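PDB 6U83: outer membrane associated protein, which probably anchors the outer membrane to peptidoglycan through this OmpA-like domain, which holds a bound D-alanine, while the whole protein may act as a porin. Local coordinates for residues 58-63 with 76-81; 27-32 with 54-59. One frame throughout, in Å; residues are numbered along the deposited sequence.

Interaction 1 (58-63 with 76-81)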
ATOM      1  N   VAL A  58       5.538   2.372  -7.679  1.00 70.68           N
ATOM      2  CA  VAL A  58       4.142   2.016  -7.482  1.00 72.13           C
ATOM      3  C   VAL A  58       3.827   2.153  -6.003  1.00 65.76           C
ATOM      4  O   VAL A  58       4.597   1.701  -5.152  1.00 67.20           O
ATOM      5  CB  VAL A  58       3.835   0.595  -7.994  1.00 70.70           C
ATOM      6  CG1 VAL A  58       2.375   0.249  -7.755  1.00 61.64           C
ATOM      7  CG2 VAL A  58       4.139   0.490  -9.475  1.00 72.25           C
ATOM      8  N   TYR A  59       2.717   2.807  -5.701  1.00 64.84           N
ATOM      9  CA  TYR A  59       2.240   2.958  -4.340  1.00 66.25           C
ATOM     10  C   TYR A  59       0.993   2.116  -4.133  1.00 73.64           C
ATOM     11  O   TYR A  59       0.232   1.867  -5.071  1.00 77.37           O
ATOM     12  CB  TYR A  59       1.909   4.408  -4.023  1.00 67.30           C
ATOM     13  CG  TYR A  59       3.090   5.306  -4.148  1.00 68.69           C
ATOM     14  CD1 TYR A  59       3.450   5.840  -5.376  1.00 70.15           C
ATOM     15  CD2 TYR A  59       3.850   5.624  -3.040  1.00 70.20           C
ATOM     16  CE1 TYR A  59       4.543   6.672  -5.491  1.00 76.38           C
ATOM     17  CE2 TYR A  59       4.943   6.449  -3.143  1.00 77.51           C
ATOM     18  CZ  TYR A  59       5.287   6.971  -4.366  1.00 82.36           C
ATOM     19  OH  TYR A  59       6.382   7.795  -4.459  1.00 97.32           O
ATOM     20  N   LEU A  60       0.792   1.694  -2.888  1.00 71.52           N
ATOM     21  CA  LEU A  60      -0.394   0.965  -2.466  1.00 63.40           C
ATOM     22  C   LEU A  60      -0.949   1.637  -1.223  1.00 68.92           C
ATOM     23  O   LEU A  60      -0.231   1.799  -0.229  1.00 69.28           O
ATOM     24  CB  LEU A  60      -0.059  -0.493  -2.175  1.00 61.91           C
ATOM     25  CG  LEU A  60      -1.156  -1.359  -1.588  1.00 62.74           C
ATOM     26  CD1 LEU A  60      -1.962  -1.961  -2.699  1.00 59.46           C
ATOM     27  CD2 LEU A  60      -0.538  -2.441  -0.706  1.00 63.06           C
ATOM     28  N   ASP A  61      -2.219   2.039  -1.280  1.00 64.55           N
ATOM     29  CA  ASP A  61      -2.914   2.600  -0.124  1.00 54.71           C
ATOM     30  C   ASP A  61      -4.227   1.836   0.011  1.00 62.84           C
ATOM     31  O   ASP A  61      -5.222   2.171  -0.635  1.00 74.72           O
ATOM     32  CB  ASP A  61      -3.120   4.107  -0.274  1.00 63.41           C
ATOM     33  CG  ASP A  61      -3.627   4.750   1.001  1.00 81.94           C
ATOM     34  OD1 ASP A  61      -4.007   4.008   1.917  1.00 87.47           O
ATOM     35  OD2 ASP A  61      -3.642   5.994   1.100  1.00 95.87           O
ATOM     36  N   THR A  62      -4.209   0.797   0.839  1.00 64.37           N
ATOM     37  CA  THR A  62      -5.380  -0.015   1.130  1.00 67.50           C
ATOM     38  C   THR A  62      -6.044   0.500   2.401  1.00 63.48           C
ATOM     39  O   THR A  62      -5.377   0.681   3.426  1.00 61.17           O
ATOM     40  CB  THR A  62      -4.969  -1.479   1.306  1.00 79.30           C
ATOM     41  OG1 THR A  62      -4.500  -2.007   0.057  1.00 83.12           O
ATOM     42  CG2 THR A  62      -6.126  -2.308   1.796  1.00 76.64           C
ATOM     43  N   LYS A  63      -7.350   0.735   2.335  1.00 64.63           N
ATOM     44  CA  LYS A  63      -8.110   1.307   3.436  1.00 61.80           C
ATOM     45  C   LYS A  63      -8.902   0.223   4.151  1.00 64.27           C
ATOM     46  O   LYS A  63      -9.203  -0.833   3.586  1.00 62.10           O
ATOM     47  CB  LYS A  63      -9.062   2.392   2.929  1.00 75.06           C
ATOM     48  CG  LYS A  63      -8.382   3.455   2.096  1.00 76.48           C
ATOM     49  CD  LYS A  63      -7.924   4.614   2.939  1.00 64.23           C
ATOM     50  CE  LYS A  63      -6.760   5.279   2.264  1.00 62.12           C
ATOM     51  NZ  LYS A  63      -6.368   6.518   2.958  1.00 75.31           N
ATOM     52  N   LYS A  76      -8.394  -5.784  -2.122  1.00 72.71           N
ATOM     53  CA  LYS A  76      -7.850  -6.988  -2.740  1.00 67.21           C
ATOM     54  C   LYS A  76      -7.507  -6.757  -4.207  1.00 70.94           C
ATOM     55  O   LYS A  76      -6.485  -7.246  -4.695  1.00 75.68           O
ATOM     56  CB  LYS A  76      -8.832  -8.141  -2.612  1.00 69.15           C
ATOM     57  CG  LYS A  76      -8.915  -8.772  -1.238  1.00 71.69           C
ATOM     58  CD  LYS A  76     -10.186  -9.618  -1.159  1.00 77.89           C
ATOM     59  CE  LYS A  76     -10.168 -10.600   0.012  1.00 84.58           C
ATOM     60  NZ  LYS A  76     -11.233 -11.644  -0.136  1.00 89.16           N
ATOM     61  N   LYS A  77      -8.347  -6.030  -4.935  1.00 69.99           N
ATOM     62  CA  LYS A  77      -7.992  -5.729  -6.318  1.00 73.21           C
ATOM     63  C   LYS A  77      -6.671  -4.974  -6.375  1.00 77.11           C
ATOM     64  O   LYS A  77      -5.761  -5.347  -7.125  1.00 88.84           O
ATOM     65  CB  LYS A  77      -9.111  -4.944  -7.005  1.00 71.55           C
ATOM     66  CG  LYS A  77     -10.266  -5.822  -7.474  1.00 86.28           C
ATOM     67  CD  LYS A  77     -11.189  -5.071  -8.438  1.00102.73           C
ATOM     68  CE  LYS A  77     -12.288  -5.975  -8.992  1.00111.85           C
ATOM     69  NZ  LYS A  77     -13.107  -5.289 -10.041  1.00116.60           N
ATOM     70  N   ALA A  78      -6.524  -3.938  -5.544  1.00 64.22           N
ATOM     71  CA  ALA A  78      -5.285  -3.160  -5.548  1.00 61.82           C
ATOM     72  C   ALA A  78      -4.083  -4.038  -5.224  1.00 64.37           C
ATOM     73  O   ALA A  78      -3.058  -3.992  -5.913  1.00 66.98           O
ATOM     74  CB  ALA A  78      -5.378  -2.006  -4.546  1.00 56.07           C
ATOM     75  N   ILE A  79      -4.192  -4.850  -4.176  1.00 62.54           N
ATOM     76  CA  ILE A  79      -3.049  -5.656  -3.753  1.00 59.19           C
ATOM     77  C   ILE A  79      -2.622  -6.602  -4.870  1.00 64.74           C
ATOM     78  O   ILE A  79      -1.429  -6.755  -5.164  1.00 76.40           O
ATOM     79  CB  ILE A  79      -3.391  -6.416  -2.460  1.00 62.41           C
ATOM     80  CG1 ILE A  79      -3.635  -5.415  -1.331  1.00 59.68           C
ATOM     81  CG2 ILE A  79      -2.284  -7.393  -2.119  1.00 65.75           C
ATOM     82  CD1 ILE A  79      -4.247  -6.035  -0.108  1.00 68.64           C
ATOM     83  N   ALA A  80      -3.595  -7.237  -5.522  1.00 62.51           N
ATOM     84  CA  ALA A  80      -3.292  -8.182  -6.590  1.00 63.27           C
ATOM     85  C   ALA A  80      -2.471  -7.533  -7.691  1.00 73.58           C
ATOM     86  O   ALA A  80      -1.517  -8.131  -8.199  1.00 79.12           O
ATOM     87  CB  ALA A  80      -4.590  -8.744  -7.168  1.00 67.44           C
ATOM     88  N   SER A  81      -2.836  -6.312  -8.086  1.00 69.47           N
ATOM     89  CA  SER A  81      -2.064  -5.611  -9.105  1.00 69.38           C
ATOM     90  C   SER A  81      -0.700  -5.202  -8.579  1.00 75.16           C
ATOM     91  O   SER A  81       0.296  -5.241  -9.309  1.00 83.14           O
ATOM     92  CB  SER A  81      -2.826  -4.384  -9.587  1.00 67.29           C
ATOM     93  OG  SER A  81      -3.933  -4.776 -10.372  1.00 79.18           O
TER

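Interaction 2 (27-32 with 54-59)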
ATOM      1  N   VAL A  27       7.020  -0.076 -21.231  1.00 93.90           N
ATOM      2  CA  VAL A  27       5.661  -0.461 -20.873  1.00 95.73           C
ATOM      3  C   VAL A  27       5.451  -0.226 -19.376  1.00 96.66           C
ATOM      4  O   VAL A  27       6.344  -0.484 -18.560  1.00101.88           O
ATOM      5  CB  VAL A  27       5.392  -1.933 -21.275  1.00101.45           C
ATOM      6  CG1 VAL A  27       6.311  -2.888 -20.526  1.00103.63           C
ATOM      7  CG2 VAL A  27       3.933  -2.313 -21.063  1.00107.57           C
ATOM      8  N   LEU A  28       4.209   0.304 -19.004  1.00 94.38           N
ATOM      9  CA  LEU A  28       3.684   0.730 -17.711  1.00 91.53           C
ATOM     10  C   LEU A  28       3.131  -0.451 -16.913  1.00 92.79           C
ATOM     11  O   LEU A  28       2.673  -1.442 -17.495  1.00 93.41           O
ATOM     12  CB  LEU A  28       2.583   1.769 -17.906  1.00 80.74           C
ATOM     13  CG  LEU A  28       3.096   3.156 -18.282  1.00 80.50           C
ATOM     14  CD1 LEU A  28       1.955   4.049 -18.713  1.00 86.38           C
ATOM     15  CD2 LEU A  28       3.839   3.770 -17.108  1.00 77.34           C
ATOM     16  N   PRO A  29       3.166  -0.366 -15.578  1.00 90.02           N
ATOM     17  CA  PRO A  29       2.705  -1.492 -14.749  1.00 82.99           C
ATOM     18  C   PRO A  29       1.248  -1.848 -15.020  1.00 83.17           C
ATOM     19  O   PRO A  29       0.377  -0.977 -15.100  1.00 82.86           O
ATOM     20  CB  PRO A  29       2.914  -0.991 -13.313  1.00 79.63           C
ATOM     21  CG  PRO A  29       3.263   0.456 -13.416  1.00 82.76           C
ATOM     22  CD  PRO A  29       3.834   0.673 -14.775  1.00 85.62           C
ATOM     23  N   ALA A  30       0.992  -3.150 -15.148  1.00 79.58           N
ATOM     24  CA  ALA A  30      -0.309  -3.646 -15.584  1.00 81.93           C
ATOM     25  C   ALA A  30      -1.405  -3.312 -14.582  1.00 80.63           C
ATOM     26  O   ALA A  30      -1.290  -3.610 -13.390  1.00 91.20           O
ATOM     27  CB  ALA A  30      -0.250  -5.158 -15.795  1.00 85.73           C
ATOM     28  N   GLY A  31      -2.483  -2.714 -15.076  1.00 79.00           N
ATOM     29  CA  GLY A  31      -3.640  -2.447 -14.250  1.00 78.35           C
ATOM     30  C   GLY A  31      -3.495  -1.302 -13.277  1.00 82.05           C
ATOM     31  O   GLY A  31      -4.386  -1.102 -12.447  1.00 83.46           O
ATOM     32  N   ILE A  32      -2.411  -0.535 -13.359  1.00 80.29           N
ATOM     33  CA  ILE A  32      -2.128   0.549 -12.427  1.00 77.81           C
ATOM     34  C   ILE A  32      -2.062   1.858 -13.202  1.00 82.88           C
ATOM     35  O   ILE A  32      -1.382   1.939 -14.231  1.00 86.93           O
ATOM     36  CB  ILE A  32      -0.811   0.301 -11.679  1.00 72.88           C
ATOM     37  CG1 ILE A  32      -0.817  -1.094 -11.050  1.00 81.19           C
ATOM     38  CG2 ILE A  32      -0.628   1.352 -10.648  1.00 71.77           C
ATOM     39  CD1 ILE A  32       0.553  -1.582 -10.568  1.00 76.66           C
ATOM     40  N   ASP A  54      13.382   7.228 -15.795  1.00109.64           N
ATOM     41  CA  ASP A  54      13.028   5.942 -16.377  1.00106.71           C
ATOM     42  C   ASP A  54      12.721   4.911 -15.300  1.00 97.98           C
ATOM     43  O   ASP A  54      12.478   3.741 -15.625  1.00 87.70           O
ATOM     44  CB  ASP A  54      14.151   5.441 -17.292  1.00125.87           C
ATOM     45  CG  ASP A  54      13.911   5.765 -18.773  1.00135.67           C
ATOM     46  OD1 ASP A  54      13.336   4.915 -19.495  1.00134.24           O
ATOM     47  OD2 ASP A  54      14.300   6.868 -19.222  1.00138.48           O
ATOM     48  N   ASP A  55      12.731   5.318 -14.030  1.00 97.64           N
ATOM     49  CA  ASP A  55      12.352   4.464 -12.914  1.00 96.03           C
ATOM     50  C   ASP A  55      10.900   4.741 -12.545  1.00 91.33           C
ATOM     51  O   ASP A  55      10.492   5.904 -12.431  1.00 91.06           O
ATOM     52  CB  ASP A  55      13.251   4.700 -11.698  1.00108.46           C
ATOM     53  CG  ASP A  55      14.728   4.495 -12.001  1.00124.76           C
ATOM     54  OD1 ASP A  55      15.529   4.497 -11.036  1.00129.52           O
ATOM     55  OD2 ASP A  55      15.094   4.353 -13.192  1.00128.15           O
ATOM     56  N   VAL A  56      10.125   3.678 -12.357  1.00 81.03           N
ATOM     57  CA  VAL A  56       8.725   3.787 -11.979  1.00 83.44           C
ATOM     58  C   VAL A  56       8.597   3.382 -10.515  1.00 83.87           C
ATOM     59  O   VAL A  56       9.337   2.517 -10.032  1.00 80.99           O
ATOM     60  CB  VAL A  56       7.820   2.938 -12.901  1.00 77.26           C
ATOM     61  CG1 VAL A  56       8.160   1.459 -12.810  1.00 76.55           C
ATOM     62  CG2 VAL A  56       6.353   3.178 -12.586  1.00 71.13           C
ATOM     63  N   THR A  57       7.690   4.044  -9.798  1.00 80.21           N
ATOM     64  CA  THR A  57       7.405   3.733  -8.406  1.00 72.61           C
ATOM     65  C   THR A  57       5.913   3.510  -8.263  1.00 74.17           C
ATOM     66  O   THR A  57       5.116   4.363  -8.671  1.00 68.05           O
ATOM     67  CB  THR A  57       7.857   4.854  -7.466  1.00 67.25           C
ATOM     68  OG1 THR A  57       9.250   5.110  -7.669  1.00 70.20           O
ATOM     69  CG2 THR A  57       7.623   4.447  -6.010  1.00 63.88           C
ATOM     70  N   VAL A  58       5.538   2.372  -7.679  1.00 70.68           N
ATOM     71  CA  VAL A  58       4.142   2.016  -7.482  1.00 72.13           C
ATOM     72  C   VAL A  58       3.827   2.153  -6.003  1.00 65.76           C
ATOM     73  O   VAL A  58       4.597   1.701  -5.152  1.00 67.20           O
ATOM     74  CB  VAL A  58       3.835   0.595  -7.994  1.00 70.70           C
ATOM     75  CG1 VAL A  58       2.375   0.249  -7.755  1.00 61.64           C
ATOM     76  CG2 VAL A  58       4.139   0.490  -9.475  1.00 72.25           C
ATOM     77  N   TYR A  59       2.717   2.807  -5.701  1.00 64.84           N
ATOM     78  CA  TYR A  59       2.240   2.958  -4.340  1.00 66.25           C
ATOM     79  C   TYR A  59       0.993   2.116  -4.133  1.00 73.64           C
ATOM     80  O   TYR A  59       0.232   1.867  -5.071  1.00 77.37           O
ATOM     81  CB  TYR A  59       1.909   4.408  -4.023  1.00 67.30           C
ATOM     82  CG  TYR A  59       3.090   5.306  -4.148  1.00 68.69           C
ATOM     83  CD1 TYR A  59       3.450   5.840  -5.376  1.00 70.15           C
ATOM     84  CD2 TYR A  59       3.850   5.624  -3.040  1.00 70.20           C
ATOM     85  CE1 TYR A  59       4.543   6.672  -5.491  1.00 76.38           C
ATOM     86  CE2 TYR A  59       4.943   6.449  -3.143  1.00 77.51           C
ATOM     87  CZ  TYR A  59       5.287   6.971  -4.366  1.00 82.36           C
ATOM     88  OH  TYR A  59       6.382   7.795  -4.459  1.00 97.32           O
TER

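Interaction 1 (58-63 with 76-81)
Leu60 and Ala78 bring strand 58-63 and helix 76-81 nearest each other, their CA atoms 7.1 Å apart. The axes approach to 8.6 Å and run nearly antiparallel, at 158°, as expected where a chain leaves a strand and returns along a helix laid on the sheet. This is the first beta-alpha step of the OmpA-like fold. With CG opposite the backbone nitrogen (chi1 174°), Leu60 reaches from the sheet face to the helix, and its CD1 rests 3.9 Å from the methyl CB of Ala78. Leu60 CD1 also lies 4.1 Å from CG1 of Ile79 and comes close to that residue's backbone N. One step further along this face, Thr62 crosses the Ile79 side chain at roughly a right angle, with OG1 3.8 Å from CG1. Ile79 is also touched by Val124, Tyr127 and Met128 of helix 110-130, and Phe82 extends the cover over Leu60. Ala78, whose CB points to the strand, is small, consistent with the helix lying close over Leu60. Contact is by van der Waals forces throughout, even at the threonine hydroxyl, so shape and burial of apolar surface, rather than directed polar bonds, set how helix and strand fit.

Interaction 2 (27-32 with 54-59)
Pro29 and Ile32 press onto Val56 and Val58 in a small, buried apolar contact that seats the loop between strands 26-27 and 33-34 against the first half of strand 55-63. The nearest CA atoms, those of Ile32 and Val58, are still 8.1 Å apart, so the meeting is made by side chains, and methyl and ring carbons do all the touching. Val58 is shared between two partners. Its CG1 meets CD1 of Ile32 at 3.8 Å, while CG2 lies 4.0 Å from CG of the Pro29 ring. Ile32 comes across Val58 at about a right angle; its chain is extended beyond CG1 (chi2 166°), which carries CD1 out to the valine. The proline ring instead runs alongside both valines, pointing the opposite way, and its CD reaches CG2 of Val56 at 4.2 Å. That valine branch stands opposite its own backbone nitrogen, which turns it to the loop.

A type II beta turn underlies this pairing. Pro29 and Ile32 are its first and last residues, and Gly31 takes the positive phi of 75° that the third position requires. The closing bond, from Ile32 N to Pro29 O, is weak at 3.3 Å, yet the turn brings the side chains of its two end residues to face the same strand. Phe85 of helix 73-89 touches Pro29, Val56 and Val58, so the loop continues the apolar layer that the helix builds on this face of the sheet. Thr57, between the two valines, points its CB the other way, and its OG1 is hydrogen-bonded to OG of Ser167 on strand 161-172. A few residues beyond the turn, the disulfide between Cys35 and Cys48 ties the following chain to strand 46-52, next to strand 55-63.

Strand 55-63 carries both contacts: its early half receives the 27-32 loop in interaction 2, its later half helix 73-89 in interaction 1, and Val58 and Tyr59 belong to the strand segments of both. In chain order the loop comes first, then the strand, then the helix. The centres lie 13 Å apart, and loop and helix also touch directly, CD1 of Ile32 packing 3.9 Å from O of Ser81. Phe82 and Phe85 of the helix both touch Val58, where the two contacts join. One strand face is thus covered by two elements in succession, a principle that gives a single hydrophobic layer, with the D-alanine site lying beyond the Thr62 end, about 12 Å from that side chain.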